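Local coordinates for chaperone CupB2 (Pseudomonas aeruginosa, PDB 3Q48), which probably acts as a periplasmic chaperone of the pilus-chaperone family, assisting the folding and assembly of fimbrial subunits, at residues S154-L159 and V228-I233. Sequence-based numbering, arbitrary orientation.
Sequences SAAGKL and VRYEVI
Tyr230 and Ala156 meet across the interior of the immunoglobulin-like C-terminal domain, where a PapD-type β-sandwich brings the turn leading into strand 160-163 against the inner side of strand 227-233. These two strands belong to different sheets, and Tyr230 reaches from one toward the other. Its CB points toward the turn, and with CG between the backbone N and the carbonyl carbon (chi1 58°) the ring extends on so that the hydroxyl reaches the turn. Tyr230 OH donates to Ala156 O at 2.5 Å, a very short bond whose exact length should not be pressed. The oxygen lies at the ring edge near the ring plane, and the angle CZ-OH-O of about 119° is what a phenol hydroxyl would be expected to use. Ala156 and Gly157 are the central residues of a type I turn closed by Lys158 N to Ala155 O at 2.8 Å; the carbonyl of Ala156, between the two central residues, faces the tyrosine, whose hydroxyl satisfies it in a buried setting. Leu159 follows, its CB 4.0 Å from Tyr230 OH. Leu159 CD1 comes in obliquely to the ring, 4.1 Å from Tyr230 CE1. The tyrosine ring also meets those of Trp161 and His242, while Arg244 from strand 239-245 bonds to the carbonyl of Gly157, a second polar tie from this sheet to the turn. Two residues along the strand, Val232 points the same way as Tyr230, and its CG1 lies in the plane of the tyrosine ring at the edge. Both valine methyls face the methyl group of Ala156 from the strand side: Val232 CG1 stands 3.8 Å from Ala156 CB, and Val232 CG2 comes closer still, 3.6 Å from that same Ala156 CB.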
loop_
_atom_site.group_PDB
_atom_site.type_symbol
_atom_site.label_atom_id
_atom_site.label_comp_id
_atom_site.label_asym_id
_atom_site.label_seq_id
_atom_site.Cartn_x
_atom_site.Cartn_y
_atom_site.Cartn_z
ATOM N N SER A 154 -14.412 6.948 1.216
ATOM C CA SER A 154 -15.691 6.283 1.083
ATOM C C SER A 154 -15.571 4.902 0.453
ATOM O O SER A 154 -16.557 4.143 0.388
ATOM C CB SER A 154 -16.637 7.132 0.239
ATOM O OG SER A 154 -16.666 8.485 0.698
ATOM N N ALA A 155 -14.377 4.558 -0.001
ATOM C CA ALA A 155 -14.272 3.442 -0.917
ATOM C C ALA A 155 -14.590 2.089 -0.268
ATOM O O ALA A 155 -15.398 1.289 -0.808
ATOM C CB ALA A 155 -12.927 3.437 -1.606
ATOM N N ALA A 156 -13.968 1.831 0.888
ATOM C CA ALA A 156 -14.081 0.518 1.545
ATOM C C ALA A 156 -15.558 0.186 1.754
ATOM O O ALA A 156 -15.950 -0.993 1.706
ATOM C CB ALA A 156 -13.363 0.521 2.870
ATOM N N GLY A 157 -16.368 1.223 1.970
ATOM C CA GLY A 157 -17.795 1.020 2.170
ATOM C C GLY A 157 -18.654 0.808 0.916
ATOM O O GLY A 157 -19.883 0.710 1.047
ATOM N N LYS A 158 -18.061 0.765 -0.287
ATOM C CA LYS A 158 -18.862 0.490 -1.491
ATOM C C LYS A 158 -18.527 -0.890 -2.042
ATOM O O LYS A 158 -19.002 -1.301 -3.077
ATOM C CB LYS A 158 -18.696 1.583 -2.575
ATOM C CG LYS A 158 -18.979 2.978 -2.060
ATOM C CD LYS A 158 -18.667 4.084 -3.082
ATOM C CE LYS A 158 -18.541 5.436 -2.319
ATOM N NZ LYS A 158 -18.697 6.672 -3.145
ATOM N N LEU A 159 -17.656 -1.591 -1.355
ATOM C CA LEU A 159 -17.322 -2.946 -1.749
ATOM C C LEU A 159 -18.576 -3.789 -1.622
ATOM O O LEU A 159 -19.367 -3.577 -0.715
ATOM C CB LEU A 159 -16.209 -3.474 -0.843
ATOM C CG LEU A 159 -14.990 -2.578 -0.924
ATOM C CD1 LEU A 159 -13.944 -3.059 0.064
ATOM C CD2 LEU A 159 -14.427 -2.581 -2.343
ATOM N N VAL A 228 -19.840 -10.275 6.636
ATOM C CA VAL A 228 -18.396 -10.108 6.523
ATOM C C VAL A 228 -17.930 -8.911 7.376
ATOM O O VAL A 228 -18.576 -7.862 7.355
ATOM C CB VAL A 228 -17.905 -10.010 5.016
ATOM C CG1 VAL A 228 -18.418 -8.754 4.322
ATOM C CG2 VAL A 228 -16.387 -10.009 4.952
ATOM N N ARG A 229 -16.806 -9.039 8.088
ATOM C CA ARG A 229 -16.255 -7.884 8.843
ATOM C C ARG A 229 -14.865 -7.637 8.355
ATOM O O ARG A 229 -14.037 -8.571 8.317
ATOM C CB ARG A 229 -16.197 -8.178 10.339
ATOM C CG ARG A 229 -15.454 -7.129 11.181
ATOM C CD ARG A 229 -15.703 -7.372 12.685
ATOM N NE ARG A 229 -17.105 -7.186 13.028
ATOM C CZ ARG A 229 -17.629 -7.325 14.244
ATOM N NH1 ARG A 229 -16.863 -7.662 15.279
ATOM N NH2 ARG A 229 -18.942 -7.138 14.415
ATOM N N TYR A 230 -14.582 -6.396 7.965
ATOM C CA TYR A 230 -13.294 -6.142 7.419
ATOM C C TYR A 230 -12.699 -4.817 7.849
ATOM O O TYR A 230 -13.435 -3.840 8.085
ATOM C CB TYR A 230 -13.343 -6.274 5.890
ATOM C CG TYR A 230 -14.326 -5.374 5.154
ATOM C CD1 TYR A 230 -13.945 -4.109 4.746
ATOM C CD2 TYR A 230 -15.636 -5.805 4.850
ATOM C CE1 TYR A 230 -14.832 -3.270 4.032
ATOM C CE2 TYR A 230 -16.545 -4.972 4.161
ATOM C CZ TYR A 230 -16.120 -3.702 3.752
ATOM O OH TYR A 230 -16.950 -2.831 3.071
ATOM N N GLU A 231 -11.362 -4.769 7.929
ATOM C CA GLU A 231 -10.663 -3.587 8.373
ATOM C C GLU A 231 -9.774 -3.142 7.267
ATOM O O GLU A 231 -9.038 -3.956 6.704
ATOM C CB GLU A 231 -9.774 -3.867 9.589
ATOM C CG GLU A 231 -10.536 -4.245 10.845
ATOM C CD GLU A 231 -9.675 -4.335 12.113
ATOM O OE1 GLU A 231 -8.494 -3.915 12.102
ATOM O OE2 GLU A 231 -10.184 -4.818 13.139
ATOM N N VAL A 232 -9.769 -1.841 6.996
ATOM C CA VAL A 232 -8.991 -1.345 5.930
ATOM C C VAL A 232 -8.003 -0.304 6.405
ATOM O O VAL A 232 -8.287 0.403 7.343
ATOM C CB VAL A 232 -9.927 -0.781 4.843
ATOM C CG1 VAL A 232 -10.832 -1.929 4.298
ATOM C CG2 VAL A 232 -10.758 0.276 5.400
ATOM N N ILE A 233 -6.850 -0.210 5.746
ATOM C CA ILE A 233 -5.806 0.723 6.078
ATOM C C ILE A 233 -5.997 2.020 5.303
ATOM O O ILE A 233 -6.041 2.024 4.066
ATOM C CB ILE A 233 -4.432 0.089 5.785
ATOM C CG1 ILE A 233 -4.264 -1.176 6.622
ATOM C CG2 ILE A 233 -3.257 1.049 6.146
ATOM C CD1 ILE A 233 -3.415 -2.283 5.984
#